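Long-range contacts in probable TonB-dependent siderophore receptor PiuA (Acinetobacter baumannii, PDB 5FP1), which probably takes part in the first step of iron uptake by binding iron-chelating siderophores at the outer membrane, and may bind ferric enterobactin: residues A[74-79]-A[319-324]; A[230-235]-A[300-305]. All coordinates share one frame; numbering follows the deposited sequence.

Contact 1. Residues A[74-79]-A[319-324]; sequences AGEGGN and RLNSAI. With C8E ((hydroxyethyloxy)tri(ethyloxy)octane), chain D; PO4 (phosphate ion), chain B.
Gly-77, in a plug loop of this TonB-dependent receptor, faces Arg-319 and Asn-321 on barrel strand 315-341. This is a contact of plug with inner barrel wall, and the CA atoms of Gly-77 and Asn-321 are the closest pair. The Asn-321 amide lies against the Glu-76/Gly-77 peptide, with Asn-321 CG 3.7 Å from Glu-76 C. From CB, which points at the loop, the Arg-319 chain leaves with CG on the far side from the backbone N (chi1 163°). A bend at chi2 (66°) carries the guanidinium forward beside Leu-320, where Arg-319 NE donates to Leu-320 O at 2.9 Å; that oxygen lies in the guanidinium plane, although NE sits above the carbonyl plane. Arg-319 NH1 makes a salt bridge with Asp-306 and a weak hydrogen bond of 2.9 Å, bent to 120°, to O2 of a phosphate that probably came from the crystallisation liquor and also binds His-700. Arg-319 NH2 lies near Gly-77 CA and donates to water 2, 2.9 Å away at the guanidinium edge. Water 2 donates in turn to Glu-76 OE1 (3.1 Å) and phosphate O4 (2.6 Å), joining loop to arginine without a direct salt bridge. Glu-76 OE1 is also gripped by Gly-77 N at 2.6 Å, on the anti side of the carboxylate. Farther along, Ser-322 N donates to water 3 at 2.9 Å, and this water can donate to Gly-77 O.

Contact 2. Residues A[230-235]-A[300-305]; sequences PDSGIP and VWTNPD
Pro-230 and Trp-301 open a run of proline-rich packing between the 230-235 segment and the end of barrel strand 284-304. The two segments point nearly the same way, 23° apart, but no backbone hydrogen bond joins them. In that strand the backbones of Trp-301 and Asn-303 bond to strand 315-341 and Val-300 pairs with Phe-264, whereas Thr-302 meets the 230-235 segment.

Two pairs are apolar. Pro-230 CG lies 3.6 Å from Trp-301 CB, at the base of the tryptophan and not on the indole. At the other end Pro-235 and Pro-304 cross obliquely, with Pro-235 CD 4.0 Å from Pro-304 CB.

Proline carbons also pack on carbonyl oxygens: Pro-230 CG on Val-300 O (3.4 Å), Pro-304 CG on Gly-233 O (3.5 Å) and Pro-235 CB on Pro-304 O (3.4 Å).

The direct polar link is a single bond. Ser-232 turns OG away from its backbone N (chi1 -176°), and Ser-232 OG donates to Thr-302 O at 2.8 Å; the C=O...OG angle is 134°, and the hydroxyl stands above the carbonyl plane. Thr-302 N donates to water 4 at 3.0 Å, and this water can donate to Pro-230 O, 3.1 Å away. The other polar ends find partners outside the two segments: Asp-231 forms a salt bridge with Lys-189, and Thr-302 OG1 a hydrogen bond with Asp-263.

Ser-232 OG thus serves Thr-302 O and water 4 serves Thr-302 N, in place of direct backbone pairing; the three prolines have no N-H to offer.

In the fold
Contacts 1 and 2 meet on neighbouring barrel strands, 315-341 and 284-304, with centres about 10 Å apart. Backbone pairing joins them: Asn-321 O lies 2.9 Å from Trp-301 N, and Arg-319 O 3.0 Å from Asn-303 N, both probable hydrogen bonds. The Trp-301 indole also spans the two, Trp-301 CH2 lying 3.4 Å from Gly-75 O of the plug. Contact 1 joins plug to barrel, is partly buried, and is bridged by waters and charged groups round a phosphate. Contact 2 stays within the barrel domain, is buried and larger (334 against 156 Å²), and relies chiefly on proline rings packed on carbon and on carbonyl oxygens, with little direct polar bonding.

Contact 1. Residues A[74-79]-A[319-324]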
ATOM      1  N   ALA A  74      -2.092 -10.029   3.691  1.00 19.30           N
ATOM      2  CA  ALA A  74      -2.003 -10.210   5.130  1.00 19.97           C
ATOM      3  C   ALA A  74      -0.619 -10.699   5.513  1.00 20.12           C
ATOM      4  O   ALA A  74       0.159 -11.137   4.650  1.00 19.68           O
ATOM      5  CB  ALA A  74      -3.045 -11.202   5.592  1.00 20.89           C
ATOM      6  N   GLY A  75      -0.330 -10.622   6.812  1.00 21.27           N
ATOM      7  CA  GLY A  75       0.921 -11.103   7.360  1.00 22.68           C
ATOM      8  C   GLY A  75       0.904 -12.537   7.834  1.00 21.13           C
ATOM      9  O   GLY A  75      -0.141 -13.162   7.941  1.00 20.80           O
ATOM     10  N   GLU A  76       2.083 -13.068   8.120  1.00 19.97           N
ATOM     11  CA  GLU A  76       2.176 -14.394   8.730  1.00 22.76           C
ATOM     12  C   GLU A  76       3.497 -14.525   9.468  1.00 23.47           C
ATOM     13  O   GLU A  76       3.998 -13.541  10.001  1.00 24.83           O
ATOM     14  CB  GLU A  76       1.995 -15.512   7.711  1.00 25.99           C
ATOM     15  CG  GLU A  76       1.300 -16.739   8.298  1.00 35.30           C
ATOM     16  CD  GLU A  76       2.145 -18.004   8.160  1.00 47.18           C
ATOM     17  OE1 GLU A  76       3.126 -18.138   8.922  1.00 48.51           O
ATOM     18  OE2 GLU A  76       1.832 -18.863   7.300  1.00 45.23           O
ATOM     19  N   GLY A  77       4.022 -15.739   9.590  1.00 20.05           N
ATOM     20  CA  GLY A  77       5.208 -15.953  10.387  1.00 23.65           C
ATOM     21  C   GLY A  77       6.460 -15.340   9.793  1.00 23.73           C
ATOM     22  O   GLY A  77       7.344 -14.902  10.533  1.00 27.43           O
ATOM     23  N   GLY A  78       6.520 -15.298   8.467  1.00 21.71           N
ATOM     24  CA  GLY A  78       7.685 -14.821   7.749  1.00 21.81           C
ATOM     25  C   GLY A  78       7.507 -13.534   6.983  1.00 22.35           C
ATOM     26  O   GLY A  78       8.345 -13.176   6.160  1.00 22.77           O
ATOM     27  N   ASN A  79       6.399 -12.821   7.218  1.00 18.76           N
ATOM     28  CA  ASN A  79       6.237 -11.509   6.618  1.00 19.17           C
ATOM     29  C   ASN A  79       5.349 -10.605   7.441  1.00 18.75           C
ATOM     30  O   ASN A  79       4.371 -11.076   8.010  1.00 17.55           O
ATOM     31  CB  ASN A  79       5.702 -11.629   5.205  1.00 25.19           C
ATOM     32  CG  ASN A  79       4.267 -12.092   5.158  1.00 25.02           C
ATOM     33  OD1 ASN A  79       3.956 -13.229   5.501  1.00 30.24           O
ATOM     34  ND2 ASN A  79       3.389 -11.221   4.659  1.00 29.73           N
ATOM     35  N   ARG A 319      -1.703 -19.189  17.814  1.00 15.85           N
ATOM     36  CA  ARG A 319      -0.393 -19.227  17.173  1.00 16.24           C
ATOM     37  C   ARG A 319       0.232 -17.848  17.198  1.00 15.63           C
ATOM     38  O   ARG A 319      -0.416 -16.875  16.860  1.00 16.58           O
ATOM     39  CB  ARG A 319      -0.509 -19.713  15.722  1.00 16.88           C
ATOM     40  CG  ARG A 319       0.699 -19.421  14.847  1.00 18.36           C
ATOM     41  CD  ARG A 319       1.991 -20.149  15.242  1.00 17.12           C
ATOM     42  NE  ARG A 319       3.101 -19.466  14.578  1.00 17.98           N
ATOM     43  CZ  ARG A 319       3.590 -19.742  13.371  1.00 18.92           C
ATOM     44  NH1 ARG A 319       3.171 -20.778  12.679  1.00 20.49           N
ATOM     45  NH2 ARG A 319       4.546 -18.982  12.878  1.00 19.41           N
ATOM     46  N   LEU A 320       1.485 -17.771  17.637  1.00 15.91           N
ATOM     47  CA  LEU A 320       2.186 -16.483  17.764  1.00 16.66           C
ATOM     48  C   LEU A 320       3.010 -16.182  16.506  1.00 15.41           C
ATOM     49  O   LEU A 320       3.738 -17.051  16.019  1.00 16.86           O
ATOM     50  CB  LEU A 320       3.117 -16.483  18.994  1.00 16.02           C
ATOM     51  CG  LEU A 320       3.890 -15.183  19.273  1.00 15.72           C
ATOM     52  CD1 LEU A 320       4.016 -14.971  20.792  1.00 18.97           C
ATOM     53  CD2 LEU A 320       5.249 -15.183  18.622  1.00 16.85           C
ATOM     54  N   ASN A 321       2.860 -14.960  16.016  1.00 14.25           N
ATOM     55  CA  ASN A 321       3.682 -14.356  14.976  1.00 14.77           C
ATOM     56  C   ASN A 321       4.293 -13.097  15.574  1.00 17.06           C
ATOM     57  O   ASN A 321       3.634 -12.369  16.324  1.00 15.43           O
ATOM     58  CB  ASN A 321       2.869 -13.974  13.743  1.00 15.51           C
ATOM     59  CG  ASN A 321       2.394 -15.207  12.938  1.00 21.44           C
ATOM     60  OD1 ASN A 321       3.089 -16.196  12.825  1.00 29.68           O
ATOM     61  ND2 ASN A 321       1.245 -15.121  12.401  1.00 30.03           N
ATOM     62  N   SER A 322       5.567 -12.861  15.294  1.00 13.45           N
ATOM     63  CA  SER A 322       6.257 -11.726  15.860  1.00 15.11           C
ATOM     64  C   SER A 322       7.392 -11.268  14.967  1.00 15.03           C
ATOM     65  O   SER A 322       7.880 -12.020  14.103  1.00 17.66           O
ATOM     66  CB  SER A 322       6.824 -12.049  17.241  1.00 16.36           C
ATOM     67  OG  SER A 322       7.993 -12.841  17.140  1.00 16.50           O
ATOM     68  N   ALA A 323       7.789 -10.020  15.184  1.00 15.33           N
ATOM     69  CA  ALA A 323       9.035  -9.470  14.645  1.00 15.28           C
ATOM     70  C   ALA A 323       9.412  -8.206  15.412  1.00 16.94           C
ATOM     71  O   ALA A 323       8.558  -7.536  15.987  1.00 16.49           O
ATOM     72  CB  ALA A 323       8.895  -9.145  13.165  1.00 16.52           C
ATOM     73  N   ILE A 324      10.697  -7.879  15.378  1.00 14.63           N
ATOM     74  CA  ILE A 324      11.213  -6.636  15.908  1.00 16.46           C
ATOM     75  C   ILE A 324      12.178  -6.119  14.867  1.00 16.66           C
ATOM     76  O   ILE A 324      13.193  -6.768  14.585  1.00 16.49           O
ATOM     77  CB  ILE A 324      12.016  -6.840  17.214  1.00 17.98           C
ATOM     78  CG1 ILE A 324      11.248  -7.690  18.234  1.00 17.83           C
ATOM     79  CG2 ILE A 324      12.408  -5.476  17.801  1.00 22.27           C
ATOM     80  CD1 ILE A 324      12.134  -8.238  19.357  1.00 21.44           C
TER
HETATM   81  C1  C8E D1718      15.863  -4.235  16.311  1.00 40.17           C
HETATM   82  C2  C8E D1718      15.944  -5.744  16.205  1.00 34.85           C
HETATM   83  C3  C8E D1718      16.574  -6.286  17.482  1.00 41.26           C
HETATM   84  C4  C8E D1718      15.785  -7.452  18.042  1.00 48.89           C
HETATM   85  C5  C8E D1718      16.652  -8.382  18.876  1.00 46.94           C
HETATM   86  C6  C8E D1718      17.348  -7.678  20.027  1.00 54.44           C
HETATM   87  C7  C8E D1718      18.147  -8.698  20.818  1.00 50.35           C
HETATM   88  C8  C8E D1718      18.000  -8.510  22.319  1.00 50.03           C
HETATM   89  O9  C8E D1718      18.774  -9.525  22.965  1.00 61.09           O
HETATM   90  P   PO4 B1716       2.912 -21.890   9.294  1.00 76.68           P
HETATM   91  O1  PO4 B1716       2.229 -23.095   9.904  1.00 57.43           O
HETATM   92  O2  PO4 B1716       2.298 -20.654   9.916  1.00 48.93           O
HETATM   93  O3  PO4 B1716       2.709 -21.863   7.780  1.00 58.84           O
HETATM   94  O4  PO4 B1716       4.398 -21.933   9.606  1.00 73.89           O
HETATM   95  O   HOH W   1       5.997 -12.367  11.696  1.00 21.85           O
HETATM   96  O   HOH W   2       5.567 -19.656  10.210  1.00 44.15           O
HETATM   97  O   HOH W   3       6.751 -14.930  13.696  1.00 21.50           O

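Contact 2. Residues A[230-235]-A[300-305]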
ATOM      1  N   PRO A 230      -3.164  -5.656  18.142  1.00 17.43           N
ATOM      2  CA  PRO A 230      -3.305  -5.930  16.706  1.00 17.13           C
ATOM      3  C   PRO A 230      -4.402  -6.933  16.383  1.00 16.15           C
ATOM      4  O   PRO A 230      -4.738  -7.809  17.188  1.00 18.52           O
ATOM      5  CB  PRO A 230      -1.927  -6.508  16.326  1.00 17.15           C
ATOM      6  CG  PRO A 230      -1.445  -7.156  17.583  1.00 16.46           C
ATOM      7  CD  PRO A 230      -1.931  -6.250  18.695  1.00 16.98           C
ATOM      8  N   ASP A 231      -4.958  -6.812  15.196  1.00 14.81           N
ATOM      9  CA  ASP A 231      -5.978  -7.719  14.752  1.00 17.66           C
ATOM     10  C   ASP A 231      -5.451  -9.117  14.543  1.00 15.95           C
ATOM     11  O   ASP A 231      -4.237  -9.349  14.380  1.00 17.25           O
ATOM     12  CB  ASP A 231      -6.620  -7.199  13.460  1.00 20.24           C
ATOM     13  CG  ASP A 231      -8.052  -7.723  13.262  1.00 21.46           C
ATOM     14  OD1 ASP A 231      -8.566  -8.475  14.125  1.00 20.51           O
ATOM     15  OD2 ASP A 231      -8.635  -7.377  12.227  1.00 25.14           O
ATOM     16  N   SER A 232      -6.388 -10.048  14.601  1.00 17.05           N
ATOM     17  CA  SER A 232      -6.176 -11.429  14.263  1.00 17.36           C
ATOM     18  C   SER A 232      -6.941 -11.641  12.954  1.00 19.24           C
ATOM     19  O   SER A 232      -6.993 -10.763  12.082  1.00 23.59           O
ATOM     20  CB  SER A 232      -6.697 -12.337  15.388  1.00 17.21           C
ATOM     21  OG  SER A 232      -6.429 -13.720  15.148  1.00 16.94           O
ATOM     22  N   GLY A 233      -7.549 -12.793  12.801  1.00 15.51           N
ATOM     23  CA  GLY A 233      -8.342 -13.067  11.623  1.00 14.54           C
ATOM     24  C   GLY A 233      -9.333 -14.180  11.897  1.00 15.67           C
ATOM     25  O   GLY A 233      -9.508 -14.574  13.052  1.00 16.98           O
ATOM     26  N   ILE A 234      -9.964 -14.679  10.836  1.00 14.41           N
ATOM     27  CA  ILE A 234     -10.930 -15.777  10.919  1.00 17.40           C
ATOM     28  C   ILE A 234     -10.355 -16.969  10.160  1.00 17.52           C
ATOM     29  O   ILE A 234      -9.916 -16.833   8.989  1.00 17.41           O
ATOM     30  CB  ILE A 234     -12.300 -15.375  10.364  1.00 16.73           C
ATOM     31  CG1 ILE A 234     -12.814 -14.110  11.043  1.00 17.29           C
ATOM     32  CG2 ILE A 234     -13.301 -16.528  10.486  1.00 17.04           C
ATOM     33  CD1 ILE A 234     -13.001 -14.218  12.553  1.00 19.39           C
ATOM     34  N   PRO A 235     -10.273 -18.124  10.829  1.00 16.36           N
ATOM     35  CA  PRO A 235      -9.594 -19.276  10.210  1.00 17.07           C
ATOM     36  C   PRO A 235     -10.407 -19.858   9.058  1.00 18.69           C
ATOM     37  O   PRO A 235     -11.633 -19.879   9.141  1.00 17.43           O
ATOM     38  CB  PRO A 235      -9.522 -20.293  11.349  1.00 18.04           C
ATOM     39  CG  PRO A 235     -10.702 -19.959  12.220  1.00 18.23           C
ATOM     40  CD  PRO A 235     -10.883 -18.477  12.124  1.00 17.84           C
ATOM     41  N   VAL A 300       3.627  -8.640  18.231  1.00 16.07           N
ATOM     42  CA  VAL A 300       3.186 -10.013  18.489  1.00 15.47           C
ATOM     43  C   VAL A 300       1.701 -10.072  18.164  1.00 15.32           C
ATOM     44  O   VAL A 300       0.908  -9.293  18.715  1.00 15.11           O
ATOM     45  CB  VAL A 300       3.360 -10.408  19.980  1.00 17.41           C
ATOM     46  CG1 VAL A 300       2.644 -11.724  20.265  1.00 19.82           C
ATOM     47  CG2 VAL A 300       4.834 -10.522  20.319  1.00 19.24           C
ATOM     48  N   TRP A 301       1.304 -10.935  17.247  1.00 14.57           N
ATOM     49  CA  TRP A 301      -0.109 -11.073  16.910  1.00 16.14           C
ATOM     50  C   TRP A 301      -0.470 -12.537  16.664  1.00 16.09           C
ATOM     51  O   TRP A 301       0.418 -13.410  16.535  1.00 15.89           O
ATOM     52  CB  TRP A 301      -0.549 -10.160  15.738  1.00 16.25           C
ATOM     53  CG  TRP A 301       0.065 -10.489  14.492  1.00 17.58           C
ATOM     54  CD1 TRP A 301       1.281 -10.033  14.024  1.00 17.98           C
ATOM     55  CD2 TRP A 301      -0.432 -11.400  13.490  1.00 18.63           C
ATOM     56  NE1 TRP A 301       1.562 -10.622  12.818  1.00 18.34           N
ATOM     57  CE2 TRP A 301       0.527 -11.452  12.462  1.00 19.74           C
ATOM     58  CE3 TRP A 301      -1.585 -12.188  13.379  1.00 21.07           C
ATOM     59  CZ2 TRP A 301       0.362 -12.255  11.319  1.00 20.08           C
ATOM     60  CZ3 TRP A 301      -1.751 -12.970  12.247  1.00 21.60           C
ATOM     61  CH2 TRP A 301      -0.779 -13.013  11.244  1.00 25.73           C
ATOM     62  N   THR A 302      -1.772 -12.797  16.623  1.00 15.90           N
ATOM     63  CA  THR A 302      -2.280 -14.156  16.625  1.00 16.50           C
ATOM     64  C   THR A 302      -2.786 -14.616  15.284  1.00 16.07           C
ATOM     65  O   THR A 302      -3.691 -14.004  14.700  1.00 16.40           O
ATOM     66  CB  THR A 302      -3.424 -14.316  17.648  1.00 18.13           C
ATOM     67  OG1 THR A 302      -2.919 -14.051  18.956  1.00 19.06           O
ATOM     68  CG2 THR A 302      -3.987 -15.712  17.587  1.00 18.85           C
ATOM     69  N   ASN A 303      -2.230 -15.731  14.822  1.00 14.36           N
ATOM     70  CA  ASN A 303      -2.799 -16.501  13.715  1.00 14.23           C
ATOM     71  C   ASN A 303      -3.857 -17.458  14.323  1.00 16.88           C
ATOM     72  O   ASN A 303      -3.531 -18.264  15.203  1.00 16.80           O
ATOM     73  CB  ASN A 303      -1.660 -17.242  13.000  1.00 16.16           C
ATOM     74  CG  ASN A 303      -2.123 -18.294  11.978  1.00 15.82           C
ATOM     75  OD1 ASN A 303      -3.256 -18.797  11.995  1.00 17.03           O
ATOM     76  ND2 ASN A 303      -1.190 -18.687  11.130  1.00 17.92           N
ATOM     77  N   PRO A 304      -5.126 -17.342  13.891  1.00 14.90           N
ATOM     78  CA  PRO A 304      -6.192 -18.170  14.498  1.00 16.51           C
ATOM     79  C   PRO A 304      -6.101 -19.648  14.043  1.00 15.06           C
ATOM     80  O   PRO A 304      -6.546 -20.021  12.953  1.00 16.65           O
ATOM     81  CB  PRO A 304      -7.468 -17.496  13.995  1.00 15.96           C
ATOM     82  CG  PRO A 304      -7.078 -17.010  12.626  1.00 18.03           C
ATOM     83  CD  PRO A 304      -5.657 -16.502  12.802  1.00 16.62           C
ATOM     84  N   ASP A 305      -5.437 -20.435  14.880  1.00 13.95           N
ATOM     85  CA  ASP A 305      -5.315 -21.897  14.801  1.00 15.90           C
ATOM     86  C   ASP A 305      -4.239 -22.470  13.878  1.00 15.58           C
ATOM     87  O   ASP A 305      -3.883 -23.622  14.026  1.00 16.16           O
ATOM     88  CB  ASP A 305      -6.641 -22.600  14.536  1.00 17.19           C
ATOM     89  CG  ASP A 305      -6.681 -23.982  15.193  1.00 19.07           C
ATOM     90  OD1 ASP A 305      -6.288 -24.046  16.383  1.00 18.11           O
ATOM     91  OD2 ASP A 305      -7.120 -24.981  14.554  1.00 18.61           O
TER
HETATM   92  O   HOH W   4      -3.750 -10.724  17.440  1.00 16.51           O